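PDB 1ZCE: hypothetical protein Atu2648 from Agrobacterium tumefaciens str. C58, which is of unknown function but consists of an EVE domain, related to PUA and ASCH domains, and so may bind modified nucleic acid. Local coordinates for residues Q36-N39 and N40-M44; K20-G23 and E24-E27. All blocks are in the same frame, centred on the assembly; numbering follows the deposited sequence.

Both contacts are local and belong to one EVE domain: contact 2 closes the helix 16-22 and leads into the short edge strand 27-28, and contact 1 follows it along the chain on helix 35-42. Their centres lie about 21 Å apart and their nearest atoms about 8 Å apart, so they do not touch. What joins them is strand 84-99, which takes Arg-42 and Met-41 of contact 1 near its start, at Asp-84 to Val-86, and pairs with Glu-27 of contact 2 through Ile-88. Contact 1 is partly buried, its centre about 11 Å from the centre of the chain, whereas that of contact 2 lies about 15 Å out, at the surface.

Contact 1 (Q36-N39 and N40-M44); sequences QARN and NMRAM
Arg-38 and Arg-42, one helical turn apart, lay their guanidinium groups flat on each other, with centres 3.6 Å apart and planes only 10° from parallel. Arg-38 NE sits over the centre of the Arg-42 group, 3.4 Å from Arg-42 CZ. The bend of Arg-38 at chi3 (67°) lays its head against the guanidinium of Arg-42, which an extended chain carries alongside. The two like charges are probably eased by acceptors outside the helix turn: Arg-42 NH2 forms a salt bridge with Asp-84, and Arg-38 NH1 donates to Lys-82 O.

Among the hydrogen bonds, Arg-38 grips Asn-39 OD1 side-on with two nitrogens, NE at 3.0 Å and NH2 at 2.9 Å. The NH2 bond uses a lone pair, while NE stands above the carbonyl plane. This double grip should limit rotation of the Arg-38 head. At Gln-36, the amide oxygen OE1 receives a weak bond from Asn-40 ND2 (2.8 Å), the two amide planes lying 80° apart. Backbone bonds of the alpha-helical kind include Met-41 N to Ala-37 O (3.1 Å).

One face of the helix packs on the sheet. Ala-37 and Met-41, a selenomethionine, meet Val-122 of strand 122-125, and Met-41 also meets Cys-85 and Val-86 of strand 84-99; Asn-40, though polar, touches Pro-124 and Trp-5 of strand 4-9.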
ATOM      1  N   GLN A  36      -5.055 -11.992  -7.257  1.00  5.89           N
ATOM      2  CA  GLN A  36      -3.772 -11.341  -7.487  1.00  6.94           C
ATOM      3  C   GLN A  36      -3.356 -10.465  -6.310  1.00  5.96           C
ATOM      4  O   GLN A  36      -2.187 -10.454  -5.923  1.00  5.88           O
ATOM      5  CB  GLN A  36      -3.821 -10.511  -8.769  1.00  9.07           C
ATOM      6  CG  GLN A  36      -2.563  -9.699  -9.008  1.00 14.18           C
ATOM      7  CD  GLN A  36      -1.305 -10.542  -8.964  1.00 19.14           C
ATOM      8  OE1 GLN A  36      -0.221 -10.038  -8.672  1.00 23.84           O
ATOM      9  NE2 GLN A  36      -1.438 -11.827  -9.267  1.00 21.97           N
ATOM     10  N   ALA A  37      -4.307  -9.721  -5.754  1.00  5.14           N
ATOM     11  CA  ALA A  37      -4.019  -8.858  -4.609  1.00  4.72           C
ATOM     12  C   ALA A  37      -3.610  -9.725  -3.416  1.00  4.32           C
ATOM     13  O   ALA A  37      -2.665  -9.401  -2.690  1.00  4.36           O
ATOM     14  CB  ALA A  37      -5.241  -8.020  -4.263  1.00  4.81           C
ATOM     15  N   ARG A  38      -4.333 -10.824  -3.222  1.00  3.80           N
ATOM     16  CA  ARG A  38      -4.041 -11.761  -2.147  1.00  4.65           C
ATOM     17  C   ARG A  38      -2.635 -12.324  -2.338  1.00  4.28           C
ATOM     18  O   ARG A  38      -1.853 -12.409  -1.394  1.00  4.36           O
ATOM     19  CB  ARG A  38      -5.044 -12.915  -2.167  1.00  4.88           C
ATOM     20  CG  ARG A  38      -4.762 -14.000  -1.140  1.00  6.01           C
ATOM     21  CD  ARG A  38      -5.440 -15.309  -1.523  1.00  5.95           C
ATOM     22  NE  ARG A  38      -4.854 -15.882  -2.731  1.00  6.98           N
ATOM     23  CZ  ARG A  38      -5.276 -17.000  -3.311  1.00  7.79           C
ATOM     24  NH1 ARG A  38      -6.295 -17.674  -2.797  1.00  9.91           N
ATOM     25  NH2 ARG A  38      -4.669 -17.445  -4.401  1.00  8.45           N
ATOM     26  N   ASN A  39      -2.321 -12.713  -3.569  1.00  3.74           N
ATOM     27  CA  ASN A  39      -1.016 -13.278  -3.867  1.00  5.48           C
ATOM     28  C   ASN A  39       0.088 -12.253  -3.672  1.00  4.77           C
ATOM     29  O   ASN A  39       1.203 -12.610  -3.300  1.00  4.96           O
ATOM     30  CB  ASN A  39      -0.992 -13.852  -5.286  1.00  6.40           C
ATOM     31  CG  ASN A  39      -1.910 -15.061  -5.442  1.00  7.20           C
ATOM     32  OD1 ASN A  39      -2.365 -15.646  -4.455  1.00  7.43           O
ATOM     33  ND2 ASN A  39      -2.175 -15.445  -6.687  1.00  7.97           N
ATOM     34  N   ASN A  40      -0.212 -10.982  -3.920  1.00  3.71           N
ATOM     35  CA  ASN A  40       0.785  -9.942  -3.708  1.00  4.03           C
ATOM     36  C   ASN A  40       1.080  -9.882  -2.209  1.00  3.94           C
ATOM     37  O   ASN A  40       2.233  -9.746  -1.797  1.00  5.21           O
ATOM     38  CB  ASN A  40       0.278  -8.592  -4.230  1.00  4.77           C
ATOM     39  CG  ASN A  40       0.367  -8.481  -5.753  1.00  5.36           C
ATOM     40  OD1 ASN A  40      -0.286  -7.639  -6.375  1.00  6.52           O
ATOM     41  ND2 ASN A  40       1.188  -9.329  -6.356  1.00  5.64           N
HETATM   42  N   MSE A  41       0.045 -10.001  -1.386  1.00  3.83           N
HETATM   43  CA  MSE A  41       0.271  -9.982   0.052  1.00  3.56           C
HETATM   44  C   MSE A  41       1.084 -11.202   0.484  1.00  4.10           C
HETATM   45  O   MSE A  41       1.935 -11.099   1.366  1.00  4.74           O
HETATM   46  CB  MSE A  41      -1.056  -9.904   0.815  1.00  3.30           C
HETATM   47  CG  MSE A  41      -1.712  -8.534   0.690  1.00  4.12           C
HETATM   48 SE   MSE A  41      -3.255  -8.235   1.846  1.00  9.85          SE
HETATM   49  CE  MSE A  41      -4.458  -9.504   0.990  1.00  5.68           C
ATOM     50  N   ARG A  42       0.825 -12.355  -0.125  1.00  4.03           N
ATOM     51  CA  ARG A  42       1.582 -13.558   0.208  1.00  5.30           C
ATOM     52  C   ARG A  42       3.061 -13.404  -0.139  1.00  5.95           C
ATOM     53  O   ARG A  42       3.902 -14.114   0.405  1.00  8.48           O
ATOM     54  CB  ARG A  42       1.026 -14.772  -0.536  1.00  6.04           C
ATOM     55  CG  ARG A  42      -0.324 -15.236  -0.053  1.00  6.14           C
ATOM     56  CD  ARG A  42      -0.826 -16.378  -0.907  1.00  7.72           C
ATOM     57  NE  ARG A  42      -2.092 -16.898  -0.416  1.00  6.96           N
ATOM     58  CZ  ARG A  42      -2.742 -17.911  -0.972  1.00  7.57           C
ATOM     59  NH1 ARG A  42      -2.241 -18.509  -2.045  1.00  8.12           N
ATOM     60  NH2 ARG A  42      -3.883 -18.331  -0.448  1.00  8.53           N
ATOM     61  N   ALA A  43       3.379 -12.486  -1.046  1.00  5.17           N
ATOM     62  CA  ALA A  43       4.765 -12.272  -1.452  1.00  6.64           C
ATOM     63  C   ALA A  43       5.486 -11.272  -0.555  1.00  5.78           C
ATOM     64  O   ALA A  43       6.686 -11.051  -0.709  1.00  7.75           O
ATOM     65  CB  ALA A  43       4.806 -11.788  -2.894  1.00  7.36           C
HETATM   66  N   MSE A  44       4.756 -10.680   0.386  1.00  5.39           N
HETATM   67  CA  MSE A  44       5.329  -9.680   1.282  1.00  4.85           C
HETATM   68  C   MSE A  44       6.089 -10.257   2.462  1.00  5.59           C
HETATM   69  O   MSE A  44       5.749 -11.321   2.981  1.00  6.12           O
HETATM   70  CB  MSE A  44       4.232  -8.755   1.803  1.00  6.18           C
HETATM   71  CG  MSE A  44       3.586  -7.927   0.710  1.00  5.24           C
HETATM   72 SE   MSE A  44       2.066  -6.948   1.358  1.00 11.63          SE
HETATM   73  CE  MSE A  44       1.453  -6.280  -0.343  1.00  6.45           C
TER

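Contact 2 (K20-G23 and E24-E27)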
ATOM      1  N   LYS A  20      -2.934   5.498  11.116  1.00  6.58           N
ATOM      2  CA  LYS A  20      -1.933   5.997  12.054  1.00  7.48           C
ATOM      3  C   LYS A  20      -2.367   5.794  13.505  1.00  7.79           C
ATOM      4  O   LYS A  20      -1.539   5.512  14.372  1.00  9.12           O
ATOM      5  CB  LYS A  20      -1.642   7.481  11.802  1.00  8.18           C
ATOM      6  CG  LYS A  20      -0.898   7.737  10.501  1.00  7.96           C
ATOM      7  CD  LYS A  20      -0.437   9.179  10.383  1.00  9.33           C
ATOM      8  CE  LYS A  20      -1.603  10.143  10.263  1.00  9.94           C
ATOM      9  NZ  LYS A  20      -1.111  11.531  10.043  1.00 12.79           N
ATOM     10  N   ALA A  21      -3.666   5.922  13.760  1.00  7.97           N
ATOM     11  CA  ALA A  21      -4.200   5.758  15.107  1.00  9.66           C
ATOM     12  C   ALA A  21      -3.977   4.349  15.652  1.00  9.82           C
ATOM     13  O   ALA A  21      -3.913   4.151  16.867  1.00 11.23           O
ATOM     14  CB  ALA A  21      -5.684   6.097  15.124  1.00  9.97           C
ATOM     15  N   LYS A  22      -3.864   3.368  14.762  1.00  9.26           N
ATOM     16  CA  LYS A  22      -3.635   1.994  15.196  1.00  9.19           C
ATOM     17  C   LYS A  22      -2.225   1.826  15.745  1.00  9.68           C
ATOM     18  O   LYS A  22      -1.952   0.900  16.508  1.00 10.77           O
ATOM     19  CB  LYS A  22      -3.857   1.012  14.042  1.00  9.99           C
ATOM     20  CG  LYS A  22      -5.318   0.825  13.653  1.00 11.21           C
ATOM     21  CD  LYS A  22      -6.173   0.422  14.854  1.00 10.20           C
ATOM     22  CE  LYS A  22      -5.746  -0.914  15.456  1.00 11.62           C
ATOM     23  NZ  LYS A  22      -6.020  -2.076  14.561  1.00 12.02           N
ATOM     24  N   GLY A  23      -1.330   2.723  15.349  1.00  9.67           N
ATOM     25  CA  GLY A  23       0.037   2.657  15.829  1.00 10.18           C
ATOM     26  C   GLY A  23       0.760   1.361  15.507  1.00  9.40           C
ATOM     27  O   GLY A  23       0.474   0.712  14.497  1.00  9.43           O
ATOM     28  N   GLU A  24       1.691   0.976  16.378  1.00  9.84           N
ATOM     29  CA  GLU A  24       2.482  -0.235  16.178  1.00  9.29           C
ATOM     30  C   GLU A  24       1.663  -1.520  16.129  1.00  8.51           C
ATOM     31  O   GLU A  24       2.133  -2.530  15.608  1.00  8.75           O
ATOM     32  CB  GLU A  24       3.579  -0.335  17.249  1.00 10.18           C
ATOM     33  CG  GLU A  24       3.084  -0.261  18.683  1.00 12.04           C
ATOM     34  CD  GLU A  24       2.793  -1.621  19.289  1.00 12.44           C
ATOM     35  OE1 GLU A  24       2.221  -1.659  20.395  1.00 14.96           O
ATOM     36  OE2 GLU A  24       3.142  -2.647  18.671  1.00 13.09           O
ATOM     37  N   THR A  25       0.442  -1.476  16.659  1.00  9.61           N
ATOM     38  CA  THR A  25      -0.449  -2.636  16.656  1.00 11.06           C
ATOM     39  C   THR A  25      -0.789  -2.998  15.214  1.00 10.57           C
ATOM     40  O   THR A  25      -1.003  -4.165  14.888  1.00 11.85           O
ATOM     41  CB  THR A  25      -1.763  -2.337  17.412  1.00 11.61           C
ATOM     42  OG1 THR A  25      -1.474  -2.083  18.792  1.00 13.08           O
ATOM     43  CG2 THR A  25      -2.726  -3.512  17.306  1.00 13.33           C
ATOM     44  N   GLY A  26      -0.835  -1.986  14.355  1.00  9.20           N
ATOM     45  CA  GLY A  26      -1.141  -2.221  12.959  1.00  8.87           C
ATOM     46  C   GLY A  26      -2.605  -2.509  12.705  1.00  7.77           C
ATOM     47  O   GLY A  26      -3.446  -2.399  13.600  1.00  8.55           O
ATOM     48  N   GLU A  27      -2.899  -2.887  11.466  1.00  6.63           N
ATOM     49  CA  GLU A  27      -4.255  -3.192  11.045  1.00  6.56           C
ATOM     50  C   GLU A  27      -4.264  -4.391  10.105  1.00  5.26           C
ATOM     51  O   GLU A  27      -3.496  -4.442   9.145  1.00  5.09           O
ATOM     52  CB  GLU A  27      -4.851  -1.981  10.325  1.00  6.96           C
ATOM     53  CG  GLU A  27      -6.252  -2.190   9.779  1.00  8.72           C
ATOM     54  CD  GLU A  27      -7.309  -2.209  10.863  1.00 10.49           C
ATOM     55  OE1 GLU A  27      -8.494  -2.439  10.535  1.00 13.53           O
ATOM     56  OE2 GLU A  27      -6.962  -1.988  12.041  1.00 11.68           O
TER
HETATM   57  O   HOH W   1      -0.757   0.300  18.853  1.00 15.00           O
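Lys-22 curls back from the end of helix 16-22 over the turn that follows, and its ammonium meets both Gly-26 and Glu-27. Its CB already lies 3.5 Å from Gly-26 O. CG comes next, 3.6 Å from Glu-27 OE2, and CD keeps to the same carboxylate oxygen. With chi2, chi3 and chi4 all near -60°, the chain coils instead of extending, which returns CE to within 3.3 Å of Gly-26 O. At the tip, NZ donates to Gly-26 O at 2.8 Å, in the carbonyl plane, and to Glu-27 OE2 at 2.7 Å, a salt bridge that meets the oxygen nearly along its C-O direction. Glu-27, bent at chi2, brings OE2 across to the lysine, and Trp-14 touches both side chains.

The backbone of the turn has its own bonds. Gly-23, the first residue to leave the helix, has positive phi (59°), and its carbonyl oxygen accepts from Gly-26 N at 3.0 Å. Thr-25 N gives Lys-22 O a weak bond. A water donates to Lys-22 O and also hydrogen-bonds Thr-25 OG1, so it bridges the helix end and the threonine hydroxyl. Within the turn, Glu-24 O accepts from Arg-89 NH2, and at its far end Glu-27 pairs through its backbone with Ile-88 of strand 84-99.

Chemically, one ammonium bridges a neutral carbonyl and a carboxylate on adjacent residues, tying the helix end to the start of strand 27-28. The carboxylate would probably stabilise the protonated lysine, and the lysine charge would further polarise the Gly-26 carbonyl.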